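Local coordinates for putative ring-cleaving dioxygenase mhqO (Bacillus subtilis subsp. subtilis, PDB 3OAJ), which probably cleaves aromatic rings as an iron-dependent extradiol dioxygenase and may contribute to the degradation of aromatic compounds, at residues 161-164 with 165-168; 222-225 with 226-230; 233-236 with 237-241; 277-280 with 281-284; 292-295 with 296-299. One frame throughout, in Å; residues are numbered along the deposited sequence.

Interaction 1. Residues 161-164 with 165-168; sequences SEQP and DKTA
Both polar ends of the flat Q163 amide are engaged: K166 NZ donates to Q163 OE1 at 2.8 Å, tilted 25° from the carbonyl plane, and NE2 gives a proton to water 1. That water also accepts from K166 NZ, closing a small ring that should fix the rotation of the amide; NE2 also makes a weak bond to H260 O. The two side chains run side by side and point the same way; with CG of K166 beside its backbone N (chi1 -62°) and bends at chi2 and chi4, the ammonium swings back onto the oxygen. On the buried side two hydroxyls meet: S161 OG donates to T167 OG1 at 2.6 Å, and T167 OG1 is also bonded to E259. S161 OG in turn accepts from Q163 N (3.0 Å), which makes an ST turn. T167 N reaches Q163 O at 3.1 Å, nearly straight, K166 N adds a weak bond to the same oxygen, and A168 N reaches P164 O. Q163 stands at the N-cap and P164 opens the first turn, so the whole is a helix start, leading from strand 153-160 into helix 164-174 of a βαβββ module of the vicinal oxygen chelate fold.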
loop_
_atom_site.group_PDB
_atom_site.type_symbol
_atom_site.label_atom_id
_atom_site.label_comp_id
_atom_site.label_asym_id
_atom_site.label_seq_id
_atom_site.Cartn_x
_atom_site.Cartn_y
_atom_site.Cartn_z
ATOM N N SER A 161 16.336 -2.899 -1.732
ATOM C CA SER A 161 17.131 -1.681 -1.692
ATOM C C SER A 161 18.423 -1.823 -2.500
ATOM O O SER A 161 19.075 -2.875 -2.459
ATOM C CB SER A 161 17.465 -1.348 -0.232
ATOM O OG SER A 161 18.416 -0.304 -0.145
ATOM N N GLU A 162 18.806 -0.774 -3.226
ATOM C CA GLU A 162 20.106 -0.777 -3.902
ATOM C C GLU A 162 21.254 -0.725 -2.891
ATOM O O GLU A 162 22.363 -1.152 -3.192
ATOM C CB GLU A 162 20.235 0.389 -4.881
ATOM C CG GLU A 162 19.351 0.280 -6.117
ATOM C CD GLU A 162 19.645 1.365 -7.137
ATOM O OE1 GLU A 162 20.733 1.980 -7.073
ATOM O OE2 GLU A 162 18.784 1.592 -8.006
ATOM N N GLN A 163 20.970 -0.204 -1.698
ATOM C CA GLN A 163 21.968 -0.043 -0.635
ATOM C C GLN A 163 21.375 -0.415 0.725
ATOM O O GLN A 163 21.041 0.459 1.520
ATOM C CB GLN A 163 22.483 1.395 -0.591
ATOM C CG GLN A 163 23.281 1.833 -1.810
ATOM C CD GLN A 163 24.037 3.104 -1.523
ATOM O OE1 GLN A 163 25.031 3.104 -0.791
ATOM N NE2 GLN A 163 23.555 4.206 -2.070
ATOM N N PRO A 164 21.223 -1.722 0.986
ATOM C CA PRO A 164 20.488 -2.163 2.173
ATOM C C PRO A 164 21.054 -1.640 3.505
ATOM O O PRO A 164 20.277 -1.421 4.432
ATOM C CB PRO A 164 20.583 -3.691 2.099
ATOM C CG PRO A 164 20.794 -3.987 0.665
ATOM C CD PRO A 164 21.592 -2.854 0.115
ATOM N N ASP A 165 22.372 -1.441 3.609
ATOM C CA ASP A 165 22.950 -0.900 4.844
ATOM C C ASP A 165 22.400 0.499 5.146
ATOM O O ASP A 165 22.089 0.829 6.296
ATOM C CB ASP A 165 24.487 -0.870 4.794
ATOM C CG ASP A 165 25.120 -2.264 4.793
ATOM O OD1 ASP A 165 24.453 -3.252 5.162
ATOM O OD2 ASP A 165 26.307 -2.370 4.421
ATOM N N LYS A 166 22.244 1.304 4.099
ATOM C CA LYS A 166 21.734 2.662 4.236
ATOM C C LYS A 166 20.242 2.669 4.551
ATOM O O LYS A 166 19.804 3.431 5.400
ATOM C CB LYS A 166 22.033 3.502 2.979
ATOM C CG LYS A 166 23.522 3.684 2.697
ATOM C CD LYS A 166 23.825 5.119 2.328
ATOM C CE LYS A 166 25.332 5.366 2.168
ATOM N NZ LYS A 166 25.756 5.304 0.746
ATOM N N THR A 167 19.474 1.819 3.870
ATOM C CA THR A 167 18.040 1.671 4.175
ATOM C C THR A 167 17.808 1.207 5.615
ATOM O O THR A 167 16.933 1.740 6.301
ATOM C CB THR A 167 17.323 0.753 3.163
ATOM O OG1 THR A 167 17.664 1.186 1.832
ATOM C CG2 THR A 167 15.815 0.782 3.370
ATOM N N ALA A 168 18.621 0.256 6.081
ATOM C CA ALA A 168 18.495 -0.233 7.460
ATOM C C ALA A 168 18.741 0.880 8.467
ATOM O O ALA A 168 18.009 1.010 9.451
ATOM C CB ALA A 168 19.456 -1.402 7.722
HETATM O O HOH W 1 24.016 6.772 -1.276
#

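Interaction 2. Residues 222-225 with 226-230; sequences RAND and DEDQL
The shortest sound bond runs from N224 N to D228 OD2, 2.9 Å long and close to straight at 165°. It uses the anti lone pair of OD2, the one turned away from OD1. The other oxygen, OD1, turns outside this corner to a salt bridge with K4 near the start of the chain, so both carboxylate oxygens are engaged. D228 reaches back because its CG is anti to the backbone N (chi1 -172°), which carries the carboxylate back toward A223 and N224: OD2 also lies 3.4 Å from A223 CA, and the carboxylate is turned only 19° from the amide plane of N224. D225 is the N-cap. Its CG occupies the crowded position between backbone N and carbonyl carbon, and this brings OD1 3.0 Å from D228 N, which meets it nearly along the C-O axis. D225 and D228 thus each accept a backbone N-H across the same corner, with carboxylates crossed at about a right angle. Their negative charges would probably be eased by the helix start and, for D228, by K4. The helical pattern itself begins with Q229 N donating to D225 O at 3.1 Å. Beneath, A223 CB packs on Q229 CB at 4.0 Å; the Q229 amide bonds to N253 O, its side chain about 6 Å from that of the metal ligand E266. The corner joins strand 215-223 to helix 226-238 in a βαβββ module, with strand 264-269 beside it: I267 touches A223, and T269 touches D226 and Q229.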
loop_
_atom_site.group_PDB
_atom_site.type_symbol
_atom_site.label_atom_id
_atom_site.label_comp_id
_atom_site.label_asym_id
_atom_site.label_seq_id
_atom_site.Cartn_x
_atom_site.Cartn_y
_atom_site.Cartn_z
ATOM N N ARG A 222 3.256 6.650 8.146
ATOM C CA ARG A 222 2.313 7.497 8.886
ATOM C C ARG A 222 2.954 8.618 9.682
ATOM O O ARG A 222 3.999 8.447 10.302
ATOM C CB ARG A 222 1.496 6.639 9.854
ATOM C CG ARG A 222 0.575 5.665 9.135
ATOM C CD ARG A 222 0.000 4.618 10.049
ATOM N NE ARG A 222 -0.848 5.211 11.065
ATOM C CZ ARG A 222 -1.385 4.541 12.069
ATOM N NH1 ARG A 222 -1.181 3.235 12.193
ATOM N NH2 ARG A 222 -2.141 5.181 12.940
ATOM N N ALA A 223 2.292 9.771 9.664
ATOM C CA ALA A 223 2.518 10.824 10.649
ATOM C C ALA A 223 1.186 11.037 11.344
ATOM O O ALA A 223 0.140 10.900 10.711
ATOM C CB ALA A 223 3.018 12.122 9.984
ATOM N N ASN A 224 1.225 11.390 12.624
ATOM C CA ASN A 224 0.003 11.547 13.417
ATOM C C ASN A 224 -0.922 12.666 12.933
ATOM O O ASN A 224 -2.139 12.534 12.987
ATOM C CB ASN A 224 0.334 11.817 14.897
ATOM C CG ASN A 224 1.132 10.695 15.554
ATOM O OD1 ASN A 224 2.090 10.954 16.300
ATOM N ND2 ASN A 224 0.741 9.462 15.305
ATOM N N ASP A 225 -0.325 13.762 12.468
ATOM C CA ASP A 225 -1.054 14.966 12.097
ATOM C C ASP A 225 -0.133 15.889 11.301
ATOM O O ASP A 225 1.025 15.543 11.049
ATOM C CB ASP A 225 -1.655 15.663 13.341
ATOM C CG ASP A 225 -0.626 15.990 14.418
ATOM O OD1 ASP A 225 0.585 16.102 14.133
ATOM O OD2 ASP A 225 -1.060 16.193 15.579
ATOM N N ASP A 226 -0.656 17.043 10.885
ATOM C CA ASP A 226 0.116 17.999 10.098
ATOM C C ASP A 226 1.395 18.429 10.810
ATOM O O ASP A 226 2.451 18.495 10.175
ATOM C CB ASP A 226 -0.727 19.222 9.730
ATOM C CG ASP A 226 -1.828 18.899 8.740
ATOM O OD1 ASP A 226 -1.771 17.831 8.095
ATOM O OD2 ASP A 226 -2.746 19.728 8.582
ATOM N N GLU A 227 1.306 18.743 12.108
ATOM C CA GLU A 227 2.491 19.174 12.868
ATOM C C GLU A 227 3.604 18.123 12.861
ATOM O O GLU A 227 4.767 18.430 12.633
ATOM C CB GLU A 227 2.124 19.598 14.299
ATOM C CG GLU A 227 3.269 20.263 15.074
ATOM C CD GLU A 227 3.783 21.571 14.448
ATOM O OE1 GLU A 227 3.002 22.295 13.776
ATOM O OE2 GLU A 227 4.981 21.883 14.647
ATOM N N ASP A 228 3.237 16.871 13.057
ATOM C CA ASP A 228 4.199 15.775 13.074
ATOM C C ASP A 228 4.859 15.663 11.690
ATOM O O ASP A 228 6.075 15.501 11.580
ATOM C CB ASP A 228 3.437 14.500 13.462
ATOM C CG ASP A 228 4.329 13.305 13.702
ATOM O OD1 ASP A 228 5.493 13.462 14.127
ATOM O OD2 ASP A 228 3.833 12.184 13.491
ATOM N N GLN A 229 4.046 15.779 10.638
ATOM C CA GLN A 229 4.591 15.739 9.286
ATOM C C GLN A 229 5.583 16.875 9.012
ATOM O O GLN A 229 6.617 16.658 8.355
ATOM C CB GLN A 229 3.476 15.745 8.239
ATOM C CG GLN A 229 3.998 15.835 6.817
ATOM C CD GLN A 229 2.886 15.753 5.823
ATOM O OE1 GLN A 229 2.074 16.659 5.701
ATOM N NE2 GLN A 229 2.820 14.632 5.125
ATOM N N LEU A 230 5.266 18.084 9.478
ATOM C CA LEU A 230 6.186 19.213 9.296
ATOM C C LEU A 230 7.496 18.953 10.030
ATOM O O LEU A 230 8.568 19.276 9.530
ATOM C CB LEU A 230 5.546 20.537 9.744
ATOM C CG LEU A 230 4.246 20.928 9.017
ATOM C CD1 LEU A 230 3.545 22.090 9.728
ATOM C CD2 LEU A 230 4.497 21.255 7.540
#

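Interaction 3. Residues 233-236 with 237-241; sequences QRYI and ASHGY
I236 O takes the N-H of H239 at 3.1 Å and a weak, long bond from Y241 N, while G240 adopts positive phi (104°). This is how helix 226-238 of the βαβββ module ends: the positive-phi glycine and the 6→1 bond from Y241 N to I236 O resemble a Schellman motif, although G240 N and A237 O are too far apart for its inner 5→2 bond. One turn earlier the helix is still regular, with A237 N on Q233 O. S238 OG folds back over the helix end, 2.9 Å from R234 O and 3.0 Å from Y235 O, a position set by OG standing between its backbone N and carbonyl carbon (chi1 59°). Y235 and H239 form an offset stack, centroids 3.5 Å apart and planes 8° from parallel. CZ of the tyrosine sits over the centre of the imidazole, whereas the imidazole lies toward the tyrosine rim. The imidazole has a second grip: ND1 donates to Y235 O at 2.7 Å. On the inner side I236 CG2 rests on Y241 CB, and I236 O lies at the edge of the Y241 ring, in its plane. I174 of helix 164-174 touches Y235, I236 and H239, and Y241 stacks on H260. The stack is unusually close, perhaps strained: CE1 of H239 comes 3.1 Å from CE1 of Y235.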
loop_
_atom_site.group_PDB
_atom_site.type_symbol
_atom_site.label_atom_id
_atom_site.label_comp_id
_atom_site.label_asym_id
_atom_site.label_seq_id
_atom_site.Cartn_x
_atom_site.Cartn_y
_atom_site.Cartn_z
ATOM N N GLN A 233 9.434 16.675 7.900
ATOM C CA GLN A 233 10.056 17.344 6.751
ATOM C C GLN A 233 11.380 18.014 7.131
ATOM O O GLN A 233 12.392 17.909 6.387
ATOM C CB GLN A 233 9.116 18.388 6.150
ATOM C CG GLN A 233 9.621 19.057 4.886
ATOM C CD GLN A 233 8.721 20.213 4.514
ATOM O OE1 GLN A 233 8.652 21.214 5.228
ATOM N NE2 GLN A 233 7.995 20.067 3.418
ATOM N N ARG A 234 11.353 18.728 8.259
ATOM C CA ARG A 234 12.530 19.418 8.764
ATOM C C ARG A 234 13.649 18.427 9.106
ATOM O O ARG A 234 14.809 18.638 8.737
ATOM C CB ARG A 234 12.183 20.290 9.978
ATOM C CG ARG A 234 11.180 21.424 9.648
ATOM C CD ARG A 234 11.019 22.472 10.764
ATOM N NE ARG A 234 10.863 21.885 12.091
ATOM C CZ ARG A 234 9.706 21.594 12.676
ATOM N NH1 ARG A 234 8.542 21.843 12.067
ATOM N NH2 ARG A 234 9.718 21.051 13.892
ATOM N N TYR A 235 13.275 17.335 9.767
ATOM C CA TYR A 235 14.259 16.341 10.192
ATOM C C TYR A 235 14.882 15.591 9.004
ATOM O O TYR A 235 16.100 15.467 8.923
ATOM C CB TYR A 235 13.670 15.335 11.200
ATOM C CG TYR A 235 14.778 14.526 11.857
ATOM C CD1 TYR A 235 15.349 14.941 13.060
ATOM C CD2 TYR A 235 15.318 13.399 11.224
ATOM C CE1 TYR A 235 16.392 14.223 13.648
ATOM C CE2 TYR A 235 16.358 12.685 11.797
ATOM C CZ TYR A 235 16.891 13.100 13.002
ATOM O OH TYR A 235 17.933 12.384 13.555
ATOM N N ILE A 236 14.045 15.071 8.110
ATOM C CA ILE A 236 14.540 14.330 6.957
ATOM C C ILE A 236 15.477 15.184 6.096
ATOM O O ILE A 236 16.541 14.712 5.683
ATOM C CB ILE A 236 13.374 13.753 6.124
ATOM C CG1 ILE A 236 12.605 12.715 6.958
ATOM C CG2 ILE A 236 13.874 13.151 4.805
ATOM C CD1 ILE A 236 13.470 11.548 7.519
ATOM N N ALA A 237 15.097 16.445 5.857
ATOM C CA ALA A 237 15.884 17.352 4.999
ATOM C C ALA A 237 17.235 17.694 5.591
ATOM O O ALA A 237 18.186 17.986 4.863
ATOM C CB ALA A 237 15.123 18.633 4.742
ATOM N N SER A 238 17.305 17.690 6.914
ATOM C CA SER A 238 18.534 18.047 7.588
ATOM C C SER A 238 19.404 16.821 7.846
ATOM O O SER A 238 20.556 16.951 8.288
ATOM C CB SER A 238 18.231 18.820 8.869
ATOM O OG SER A 238 17.443 18.071 9.763
ATOM N N HIS A 239 18.855 15.632 7.576
ATOM C CA HIS A 239 19.594 14.388 7.795
ATOM C C HIS A 239 19.932 13.612 6.530
ATOM O O HIS A 239 20.056 12.386 6.540
ATOM C CB HIS A 239 18.907 13.544 8.850
ATOM C CG HIS A 239 18.999 14.151 10.207
ATOM N ND1 HIS A 239 18.235 15.232 10.587
ATOM C CD2 HIS A 239 19.818 13.880 11.250
ATOM C CE1 HIS A 239 18.559 15.586 11.815
ATOM N NE2 HIS A 239 19.503 14.769 12.248
ATOM N N GLY A 240 20.108 14.354 5.441
ATOM C CA GLY A 240 20.788 13.801 4.278
ATOM C C GLY A 240 19.929 13.410 3.092
ATOM O O GLY A 240 20.416 12.744 2.170
ATOM N N TYR A 241 18.668 13.839 3.097
ATOM C CA TYR A 241 17.744 13.529 2.002
ATOM C C TYR A 241 17.128 14.798 1.426
ATOM O O TYR A 241 16.957 15.792 2.134
ATOM C CB TYR A 241 16.621 12.623 2.504
ATOM C CG TYR A 241 17.103 11.326 3.105
ATOM C CD1 TYR A 241 17.409 11.236 4.467
ATOM C CD2 TYR A 241 17.292 10.200 2.307
ATOM C CE1 TYR A 241 17.856 10.047 5.031
ATOM C CE2 TYR A 241 17.739 9.003 2.854
ATOM C CZ TYR A 241 18.019 8.932 4.210
ATOM O OH TYR A 241 18.466 7.742 4.709
#

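Interaction 4. Residues 277-280 with 281-284; sequences DETQ and ETMG
E278 and G284 make the tight side of this loop: G284 N donates to E278 OE1 at 3.0 Å, almost straight at 173°, meeting the oxygen from above the carboxylate plane. The extended E278 side chain lies along M283, its OE1 3.5 Å from M283 CA. OE1 also forms a salt bridge with K36, and OE2 accepts from K286 N and from water 2, so the buried carboxylate is gripped at both oxygens. Beside it, M283 CG packs on Q280 O at 3.5 Å. The backbone of T279 to T282 is a type I beta turn, closed by T282 N on T279 O at 3.1 Å, with a weak further bond from M283 N to the same oxygen. It belongs to the long loop between strand 264-269 and helix 297-303, and R33 and Q37 tie it to edge strand 33-39 through the carbonyls of Q280 and G284. The solvent side is wetter, held by hydroxyls and water instead of a buried carboxylate. T279 OG1 and T282 OG1 are hydrogen-bonded at 2.7 Å, each hydroxyl placed between its own backbone N and carbonyl carbon (chi1 64° and 66°), and water on T282 OG1 extends the link: water 3 joins it to T279 N, water 2 to E278 OE2. At the exposed tip of the turn the E281 side chain leads away.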
loop_
_atom_site.group_PDB
_atom_site.type_symbol
_atom_site.label_atom_id
_atom_site.label_comp_id
_atom_site.label_asym_id
_atom_site.label_seq_id
_atom_site.Cartn_x
_atom_site.Cartn_y
_atom_site.Cartn_z
ATOM N N ASP A 277 -15.296 14.035 2.037
ATOM C CA ASP A 277 -16.044 14.557 0.891
ATOM C C ASP A 277 -17.146 13.593 0.434
ATOM O O ASP A 277 -17.899 13.883 -0.491
ATOM C CB ASP A 277 -15.128 15.008 -0.258
ATOM C CG ASP A 277 -14.304 13.882 -0.849
ATOM O OD1 ASP A 277 -14.391 12.735 -0.374
ATOM O OD2 ASP A 277 -13.541 14.175 -1.794
ATOM N N GLU A 278 -17.216 12.449 1.118
ATOM C CA GLU A 278 -18.325 11.516 1.043
ATOM C C GLU A 278 -18.549 11.002 2.458
ATOM O O GLU A 278 -17.631 10.994 3.279
ATOM C CB GLU A 278 -17.990 10.317 0.151
ATOM C CG GLU A 278 -17.747 10.627 -1.309
ATOM C CD GLU A 278 -17.338 9.402 -2.102
ATOM O OE1 GLU A 278 -16.162 8.990 -2.002
ATOM O OE2 GLU A 278 -18.190 8.848 -2.825
ATOM N N THR A 279 -19.755 10.535 2.745
ATOM C CA THR A 279 -20.033 9.913 4.041
ATOM C C THR A 279 -19.272 8.597 4.164
ATOM O O THR A 279 -18.905 7.985 3.153
ATOM C CB THR A 279 -21.532 9.648 4.248
ATOM O OG1 THR A 279 -21.997 8.703 3.274
ATOM C CG2 THR A 279 -22.333 10.952 4.142
ATOM N N GLN A 280 -19.022 8.175 5.400
ATOM C CA GLN A 280 -18.348 6.902 5.662
ATOM C C GLN A 280 -19.103 5.740 5.011
ATOM O O GLN A 280 -18.497 4.793 4.502
ATOM C CB GLN A 280 -18.214 6.660 7.174
ATOM C CG GLN A 280 -17.430 7.739 7.920
ATOM C CD GLN A 280 -16.637 7.201 9.100
ATOM O OE1 GLN A 280 -17.180 6.968 10.181
ATOM N NE2 GLN A 280 -15.335 7.011 8.896
ATOM N N GLU A 281 -20.431 5.820 5.020
ATOM C CA GLU A 281 -21.263 4.752 4.472
ATOM C C GLU A 281 -21.266 4.674 2.937
ATOM O O GLU A 281 -21.573 3.620 2.379
ATOM C CB GLU A 281 -22.688 4.816 5.047
ATOM C CG GLU A 281 -22.786 4.160 6.432
ATOM C CD GLU A 281 -24.025 4.555 7.227
ATOM O OE1 GLU A 281 -25.019 5.020 6.628
ATOM O OE2 GLU A 281 -24.008 4.378 8.468
ATOM N N THR A 282 -20.914 5.775 2.269
ATOM C CA THR A 282 -20.943 5.831 0.802
ATOM C C THR A 282 -19.581 6.072 0.145
ATOM O O THR A 282 -19.475 6.074 -1.087
ATOM C CB THR A 282 -21.911 6.937 0.284
ATOM O OG1 THR A 282 -21.402 8.229 0.649
ATOM C CG2 THR A 282 -23.348 6.739 0.816
ATOM N N MET A 283 -18.539 6.284 0.937
ATOM C CA MET A 283 -17.260 6.630 0.321
ATOM C C MET A 283 -16.831 5.546 -0.663
ATOM O O MET A 283 -17.012 4.343 -0.404
ATOM C CB MET A 283 -16.170 6.934 1.359
ATOM C CG MET A 283 -15.904 5.817 2.357
ATOM S SD MET A 283 -14.755 6.409 3.605
ATOM C CE MET A 283 -14.554 4.941 4.621
ATOM N N GLY A 284 -16.319 5.994 -1.810
ATOM C CA GLY A 284 -15.912 5.110 -2.889
ATOM C C GLY A 284 -16.923 4.994 -4.009
ATOM O O GLY A 284 -16.631 4.396 -5.036
HETATM O O HOH W 2 -20.778 9.091 -2.021
HETATM O O HOH W 3 -21.835 11.168 0.886
#

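Interaction 5. Residues 292-295 with 296-299; sequences QYEP and HRTQ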
loop_
_atom_site.group_PDB
_atom_site.type_symbol
_atom_site.label_atom_id
_atom_site.label_comp_id
_atom_site.label_asym_id
_atom_site.label_seq_id
_atom_site.Cartn_x
_atom_site.Cartn_y
_atom_site.Cartn_z
ATOM N N GLN A 292 -9.576 21.782 -8.257
ATOM C CA GLN A 292 -8.953 22.401 -9.428
ATOM C C GLN A 292 -9.448 21.804 -10.755
ATOM O O GLN A 292 -9.436 22.486 -11.779
ATOM C CB GLN A 292 -7.413 22.374 -9.328
ATOM C CG GLN A 292 -6.750 20.994 -8.991
ATOM C CD GLN A 292 -6.688 20.680 -7.494
ATOM O OE1 GLN A 292 -7.635 20.917 -6.761
ATOM N NE2 GLN A 292 -5.551 20.148 -7.037
ATOM N N TYR A 293 -9.916 20.553 -10.723
ATOM C CA TYR A 293 -10.400 19.878 -11.939
ATOM C C TYR A 293 -11.922 19.875 -12.109
ATOM O O TYR A 293 -12.438 19.456 -13.148
ATOM C CB TYR A 293 -9.849 18.447 -12.013
ATOM C CG TYR A 293 -8.343 18.394 -11.964
ATOM C CD1 TYR A 293 -7.575 19.086 -12.900
ATOM C CD2 TYR A 293 -7.684 17.656 -10.983
ATOM C CE1 TYR A 293 -6.185 19.055 -12.849
ATOM C CE2 TYR A 293 -6.295 17.616 -10.925
ATOM C CZ TYR A 293 -5.553 18.312 -11.863
ATOM O OH TYR A 293 -4.180 18.271 -11.821
ATOM N N GLU A 294 -12.643 20.354 -11.101
ATOM C CA GLU A 294 -14.104 20.411 -11.152
ATOM C C GLU A 294 -14.647 21.175 -12.384
ATOM O O GLU A 294 -15.700 20.804 -12.908
ATOM C CB GLU A 294 -14.661 20.969 -9.831
ATOM C CG GLU A 294 -16.121 20.660 -9.534
ATOM C CD GLU A 294 -16.439 19.169 -9.431
ATOM O OE1 GLU A 294 -17.458 18.763 -10.021
ATOM O OE2 GLU A 294 -15.701 18.406 -8.755
ATOM N N PRO A 295 -13.931 22.227 -12.860
ATOM C CA PRO A 295 -14.319 22.864 -14.130
ATOM C C PRO A 295 -14.022 22.028 -15.387
ATOM O O PRO A 295 -14.377 22.442 -16.494
ATOM C CB PRO A 295 -13.482 24.150 -14.152
ATOM C CG PRO A 295 -13.120 24.397 -12.726
ATOM C CD PRO A 295 -12.916 23.034 -12.155
ATOM N N HIS A 296 -13.381 20.876 -15.231
ATOM C CA HIS A 296 -13.147 19.996 -16.377
ATOM C C HIS A 296 -13.805 18.624 -16.192
ATOM O O HIS A 296 -13.425 17.663 -16.865
ATOM C CB HIS A 296 -11.641 19.851 -16.655
ATOM C CG HIS A 296 -10.916 21.157 -16.797
ATOM N ND1 HIS A 296 -11.268 22.107 -17.733
ATOM C CD2 HIS A 296 -9.852 21.663 -16.128
ATOM C CE1 HIS A 296 -10.456 23.145 -17.629
ATOM N NE2 HIS A 296 -9.585 22.900 -16.664
ATOM N N ARG A 297 -14.799 18.535 -15.303
ATOM C CA ARG A 297 -15.408 17.240 -14.975
ATOM C C ARG A 297 -15.856 16.500 -16.246
ATOM O O ARG A 297 -15.652 15.289 -16.347
ATOM C CB ARG A 297 -16.556 17.379 -13.953
ATOM C CG ARG A 297 -17.148 16.040 -13.455
ATOM C CD ARG A 297 -18.101 16.187 -12.263
ATOM N NE ARG A 297 -17.417 16.299 -10.963
ATOM C CZ ARG A 297 -17.113 15.278 -10.155
ATOM N NH1 ARG A 297 -16.496 15.511 -9.001
ATOM N NH2 ARG A 297 -17.404 14.025 -10.493
ATOM N N THR A 298 -16.420 17.229 -17.215
ATOM C CA THR A 298 -16.876 16.622 -18.482
ATOM C C THR A 298 -15.734 16.015 -19.304
ATOM O O THR A 298 -15.831 14.875 -19.736
ATOM C CB THR A 298 -17.679 17.615 -19.352
ATOM O OG1 THR A 298 -18.696 18.223 -18.554
ATOM C CG2 THR A 298 -18.349 16.896 -20.521
ATOM N N GLN A 299 -14.667 16.786 -19.515
ATOM C CA GLN A 299 -13.441 16.301 -20.161
ATOM C C GLN A 299 -12.901 15.058 -19.463
ATOM O O GLN A 299 -12.489 14.085 -20.106
ATOM C CB GLN A 299 -12.364 17.396 -20.125
ATOM C CG GLN A 299 -12.138 18.179 -21.424
ATOM C CD GLN A 299 -13.420 18.590 -22.122
ATOM O OE1 GLN A 299 -14.141 17.749 -22.651
ATOM N NE2 GLN A 299 -13.691 19.888 -22.155
#
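E294 and R297 lie side by side, pointing the same way, with carboxylate and guanidinium planes 29° apart. The arginine presents its side rather than its end: NE donates to E294 OE1 at 2.6 Å and NH1 to E294 OE2 at 3.0 Å, one nitrogen to each oxygen. Both acceptors lie near the guanidinium plane. On the carboxylate, NH1 uses the syn lone pair of OE2, and NE comes on the syn side of OE1 but 29° out of plane. E294 gets there by a bend at chi2, R297 by one at chi3 (-82°), which turns the NE edge back toward the glutamate. The backbone follows the same spacing of three: H296 N donates to Y293 O at 2.7 Å, and R297 N makes a weak bond to E294 O. H296, at the N-cap of helix 297-303, sets its ring obliquely to the carbonyls of Y293 and P295. R297 NH2 continues to E301 one turn on and to L287 O. The arginine's charge is probably shared between two carboxylates, and the paired bonds to E294 should fix the rotation of its guanidinium, a surface ion pair that spans the step from 3-10 turn to helix.

Interactions 1 and 2 are both starts of helices after a strand in their βαβββ modules, yet one relies on hydroxyls and an amide, the other on aspartates. Interactions 2 and 3 hold the two parts of helix 226-238, centres 14 Å apart: its polar beginning nearer the metal, its aromatic end approaching interaction 1 to about 5 Å between nearest atoms. Interactions 4 and 5 belong to the chain after the last sheet strand, 21 Å apart between centres. Interactions 1 to 4 are partly buried, interaction 4 with a buried carboxylate and a watered rim; interaction 5 alone is a surface contact, led by a salt bridge. Interactions 1 and 4 lie on opposite sides of the chain's centre.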